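Local coordinates for glutathione S-transferase (Pseudomonas protegens, PDB 4IKH), which binds glutathione and is probably a glutathione transferase, at residues L106-E110 and S111-Y115; P224-I227 and R228-I232. One frame throughout, in Å; residues are numbered along the deposited sequence.

Contact 1 (L106-E110 and S111-Y115); sequences LLAQE and SAARY
Ala108 and Arg114 bring their CA atoms to 4.9 Å where the irregular chain of 106-110 bends back over the start of the helix that runs on from 111-115. The Arg114 side chain carries the contact. Its CG is anti to the backbone N (chi1 -176°) and the chain stays extended as far as NE, which lays it along the backbone carbonyls of 108-110. CB, CG and CD all pass close to Ala108 O, and CD also comes to 3.6 Å from Gln109 O. At the tip, NH1 donates to Ala108 O at 2.9 Å, with an N-H...O angle of 149°. This carbonyl sits at the edge of the guanidinium, close to its plane, while NH1 is tilted 30° from the carbonyl plane. Leu107 crosses the arginine at about a right angle. Its CD2 lies over one guanidinium face, towards the rim, and Leu107 CG is 3.7 Å from Arg114 NH1. This is the connection between helix 92-103 and helix 111-140, which brings the chain into the all-helical C-terminal domain of the GST fold. Arg114 NH2 forms a salt bridge with Asp101, so the guanidinium ties the loop to both helices. Ala108 CB meets Ala113 CB at 4.2 Å. Tyr115 turns to the second subunit, where its OH bonds Asp101 of that chain and its ring packs edge-to-face with Tyr98 of that chain.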
loop_
_atom_site.group_PDB
_atom_site.type_symbol
_atom_site.label_atom_id
_atom_site.label_comp_id
_atom_site.label_asym_id
_atom_site.label_seq_id
_atom_site.Cartn_x
_atom_site.Cartn_y
_atom_site.Cartn_z
ATOM N N LEU A 106 15.249 -11.375 -4.071
ATOM C CA LEU A 106 13.809 -11.456 -3.803
ATOM C C LEU A 106 12.947 -10.451 -4.580
ATOM O O LEU A 106 11.763 -10.267 -4.281
ATOM C CB LEU A 106 13.549 -11.361 -2.296
ATOM C CG LEU A 106 14.344 -12.403 -1.497
ATOM C CD1 LEU A 106 14.066 -12.292 -0.008
ATOM C CD2 LEU A 106 14.056 -13.818 -2.004
ATOM N N LEU A 107 13.544 -9.813 -5.582
ATOM C CA LEU A 107 12.807 -8.931 -6.477
ATOM C C LEU A 107 13.579 -8.840 -7.780
ATOM O O LEU A 107 14.759 -8.484 -7.782
ATOM C CB LEU A 107 12.610 -7.541 -5.850
ATOM C CG LEU A 107 11.907 -6.478 -6.705
ATOM C CD1 LEU A 107 10.549 -6.972 -7.184
ATOM C CD2 LEU A 107 11.758 -5.158 -5.943
ATOM N N ALA A 108 12.918 -9.169 -8.887
ATOM C CA ALA A 108 13.575 -9.170 -10.193
ATOM C C ALA A 108 14.025 -7.756 -10.563
ATOM O O ALA A 108 13.348 -6.784 -10.234
ATOM C CB ALA A 108 12.651 -9.747 -11.262
ATOM N N GLN A 109 15.166 -7.662 -11.247
ATOM C CA GLN A 109 15.834 -6.391 -11.511
ATOM C C GLN A 109 15.031 -5.496 -12.435
ATOM O O GLN A 109 15.144 -4.263 -12.389
ATOM C CB GLN A 109 17.219 -6.635 -12.115
ATOM C CG GLN A 109 18.304 -6.909 -11.091
ATOM C CD GLN A 109 18.455 -5.773 -10.101
ATOM O OE1 GLN A 109 18.438 -4.596 -10.477
ATOM N NE2 GLN A 109 18.596 -6.116 -8.825
ATOM N N GLU A 110 14.232 -6.130 -13.283
ATOM C CA GLU A 110 13.341 -5.420 -14.186
ATOM C C GLU A 110 12.410 -6.433 -14.821
ATOM O O GLU A 110 12.145 -7.492 -14.237
ATOM C CB GLU A 110 14.130 -4.679 -15.266
ATOM C CG GLU A 110 15.072 -5.569 -16.064
ATOM C CD GLU A 110 16.234 -4.801 -16.667
ATOM O OE1 GLU A 110 16.001 -3.941 -17.544
ATOM O OE2 GLU A 110 17.386 -5.059 -16.257
ATOM N N SER A 111 11.934 -6.096 -16.017
ATOM C CA SER A 111 11.002 -6.920 -16.787
ATOM C C SER A 111 9.612 -6.913 -16.177
ATOM O O SER A 111 9.362 -6.246 -15.167
ATOM C CB SER A 111 11.496 -8.364 -16.944
ATOM O OG SER A 111 11.312 -9.087 -15.738
ATOM N N ALA A 112 8.710 -7.651 -16.812
ATOM C CA ALA A 112 7.335 -7.750 -16.362
ATOM C C ALA A 112 7.277 -8.247 -14.918
ATOM O O ALA A 112 6.478 -7.757 -14.120
ATOM C CB ALA A 112 6.554 -8.678 -17.285
ATOM N N ALA A 113 8.145 -9.201 -14.588
ATOM C CA ALA A 113 8.122 -9.849 -13.272
ATOM C C ALA A 113 8.307 -8.878 -12.099
ATOM O O ALA A 113 7.641 -9.010 -11.065
ATOM C CB ALA A 113 9.144 -10.994 -13.210
ATOM N N ARG A 114 9.211 -7.914 -12.251
ATOM C CA ARG A 114 9.391 -6.881 -11.227
ATOM C C ARG A 114 8.083 -6.156 -10.926
ATOM O O ARG A 114 7.687 -6.031 -9.767
ATOM C CB ARG A 114 10.464 -5.866 -11.648
ATOM C CG ARG A 114 10.773 -4.822 -10.567
ATOM C CD ARG A 114 11.835 -3.804 -11.007
ATOM N NE ARG A 114 12.154 -2.867 -9.927
ATOM C CZ ARG A 114 13.081 -3.091 -9.000
ATOM N NH1 ARG A 114 13.779 -4.223 -9.023
ATOM N NH2 ARG A 114 13.311 -2.196 -8.049
ATOM N N TYR A 115 7.404 -5.682 -11.965
ATOM C CA TYR A 115 6.208 -4.866 -11.767
ATOM C C TYR A 115 5.014 -5.686 -11.293
ATOM O O TYR A 115 4.159 -5.197 -10.535
ATOM C CB TYR A 115 5.901 -4.055 -13.031
ATOM C CG TYR A 115 7.041 -3.121 -13.361
ATOM C CD1 TYR A 115 7.303 -2.011 -12.563
ATOM C CD2 TYR A 115 7.874 -3.361 -14.447
ATOM C CE1 TYR A 115 8.355 -1.165 -12.844
ATOM C CE2 TYR A 115 8.927 -2.519 -14.734
ATOM C CZ TYR A 115 9.157 -1.418 -13.931
ATOM O OH TYR A 115 10.203 -0.571 -14.208
#

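Contact 2 (P224-I227 and R228-I232); sequences PAVI and RGLEI
Arg228 folds back over the preceding turn of its helix, against Pro224 and Ala225. Its CB lies 3.6 Å from Ala225 O. CG sits anti to its own carbonyl carbon (chi1 -53°), which sets it 3.2 Å from Pro224 O. The chain then bends at chi3 (-67°), and this turns the guanidinium back towards the start of the helix. CZ ends 3.8 Å from Ala225 CA, which lies over the centre of one guanidinium face. Pro224 C is over the same face but nearer its rim. NH1 approaches Pro224 CB, and NH2 comes to 3.9 Å from Ala225 CB. NE forms a salt bridge with Glu41 of helix 31-43, so the group is tied to that helix while one face lies on the backbone of its own.

Three backbone bonds fasten the two segments. Arg228 N donates to Pro224 O, Gly229 N to Ala225 O at 2.9 Å, and Leu230 N to Val226 O. The last is the most bent, with an N-H...O angle of 140°. Beside it, Val226 and Leu230 lie side by side and point the same way. Val226 CG1 touches Leu230 CD1 at 3.9 Å. Leu230 CG is 3.2 Å from Val226 O. Val226 also packs on Ile38 and Glu42 of helix 31-43. Gly229 is buried, and its carbonyl accepts a hydrogen bond from Ser37 of the same helix.

From Gly229 to Ile232 the chain makes a type I beta turn, and Ile232 then reaches Tyr47 and Ala49 of strand 47-51. The segments form a short C-terminal helix running into a turn, which docks on the first helix and an outer strand of the thioredoxin-like N-terminal domain of a GST.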
loop_
_atom_site.group_PDB
_atom_site.type_symbol
_atom_site.label_atom_id
_atom_site.label_comp_id
_atom_site.label_asym_id
_atom_site.label_seq_id
_atom_site.Cartn_x
_atom_site.Cartn_y
_atom_site.Cartn_z
ATOM N N PRO A 224 13.485 -21.632 7.673
ATOM C CA PRO A 224 14.213 -21.266 8.896
ATOM C C PRO A 224 14.345 -19.751 9.104
ATOM O O PRO A 224 14.112 -19.278 10.217
ATOM C CB PRO A 224 15.587 -21.912 8.684
ATOM C CG PRO A 224 15.305 -23.087 7.817
ATOM C CD PRO A 224 14.208 -22.646 6.884
ATOM N N ALA A 225 14.708 -19.013 8.058
ATOM C CA ALA A 225 14.800 -17.549 8.127
ATOM C C ALA A 225 13.495 -16.943 8.632
ATOM O O ALA A 225 13.488 -16.084 9.522
ATOM C CB ALA A 225 15.159 -16.977 6.761
ATOM N N VAL A 226 12.391 -17.402 8.053
ATOM C CA VAL A 226 11.059 -17.014 8.497
ATOM C C VAL A 226 10.844 -17.344 9.976
ATOM O O VAL A 226 10.359 -16.512 10.746
ATOM C CB VAL A 226 9.979 -17.696 7.640
ATOM C CG1 VAL A 226 8.590 -17.359 8.156
ATOM C CG2 VAL A 226 10.125 -17.270 6.180
ATOM N N ILE A 227 11.218 -18.556 10.371
ATOM C CA ILE A 227 11.068 -18.983 11.761
ATOM C C ILE A 227 11.787 -18.050 12.742
ATOM O O ILE A 227 11.233 -17.682 13.783
ATOM C CB ILE A 227 11.519 -20.452 11.949
ATOM C CG1 ILE A 227 10.438 -21.391 11.411
ATOM C CG2 ILE A 227 11.798 -20.748 13.410
ATOM C CD1 ILE A 227 10.854 -22.843 11.331
ATOM N N ARG A 228 13.008 -17.653 12.394
ATOM C CA ARG A 228 13.752 -16.684 13.194
ATOM C C ARG A 228 13.052 -15.325 13.206
ATOM O O ARG A 228 12.792 -14.760 14.270
ATOM C CB ARG A 228 15.176 -16.532 12.654
ATOM C CG ARG A 228 15.920 -17.860 12.511
ATOM C CD ARG A 228 17.418 -17.653 12.339
ATOM N NE ARG A 228 17.751 -17.003 11.074
ATOM C CZ ARG A 228 18.152 -17.654 9.989
ATOM N NH1 ARG A 228 18.277 -18.979 10.010
ATOM N NH2 ARG A 228 18.436 -16.983 8.882
ATOM N N GLY A 229 12.741 -14.814 12.019
ATOM C CA GLY A 229 12.173 -13.480 11.873
ATOM C C GLY A 229 10.849 -13.257 12.586
ATOM O O GLY A 229 10.530 -12.128 12.978
ATOM N N LEU A 230 10.075 -14.326 12.759
ATOM C CA LEU A 230 8.754 -14.225 13.375
ATOM C C LEU A 230 8.827 -13.831 14.851
ATOM O O LEU A 230 7.876 -13.258 15.394
ATOM C CB LEU A 230 7.985 -15.537 13.208
ATOM C CG LEU A 230 7.414 -15.833 11.822
ATOM C CD1 LEU A 230 7.022 -17.294 11.696
ATOM C CD2 LEU A 230 6.213 -14.945 11.560
ATOM N N GLU A 231 9.961 -14.124 15.488
ATOM C CA GLU A 231 10.141 -13.835 16.914
ATOM C C GLU A 231 10.912 -12.541 17.177
ATOM O O GLU A 231 11.165 -12.184 18.330
ATOM C CB GLU A 231 10.869 -14.991 17.601
ATOM C CG GLU A 231 10.438 -16.367 17.131
ATOM C CD GLU A 231 8.991 -16.684 17.477
ATOM O OE1 GLU A 231 8.425 -16.004 18.362
ATOM O OE2 GLU A 231 8.423 -17.616 16.864
ATOM N N ILE A 232 11.270 -11.837 16.107
ATOM C CA ILE A 232 12.181 -10.705 16.201
ATOM C C ILE A 232 11.474 -9.343 16.104
ATOM O O ILE A 232 10.686 -9.114 15.188
ATOM C CB ILE A 232 13.280 -10.823 15.126
ATOM C CG1 ILE A 232 14.090 -12.101 15.358
ATOM C CG2 ILE A 232 14.182 -9.605 15.128
ATOM C CD1 ILE A 232 15.365 -12.197 14.537
#

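In the fold
Contact 1 precedes contact 2 along the chain, and the two do not touch. Their centres are 25 Å apart and their nearest atoms about 8 Å. Helix 31-43 is their shared neighbour. Leu106 packs on its Met39, Glu42 and Ile43, while contact 2 meets it between Ser37 and Glu42, slightly nearer its N-terminal end. Contact 1 lies away from the glutathione sites, near the second subunit. Contact 2 is nearer the pocket: the Leu230 side chain is about 12 Å from a bound glutathione and about 10 Å from the side chain of Thr30, a glutathione-binding residue. Contact 2 packs on the helix that carries two pocket residues, Asn32 and Lys35.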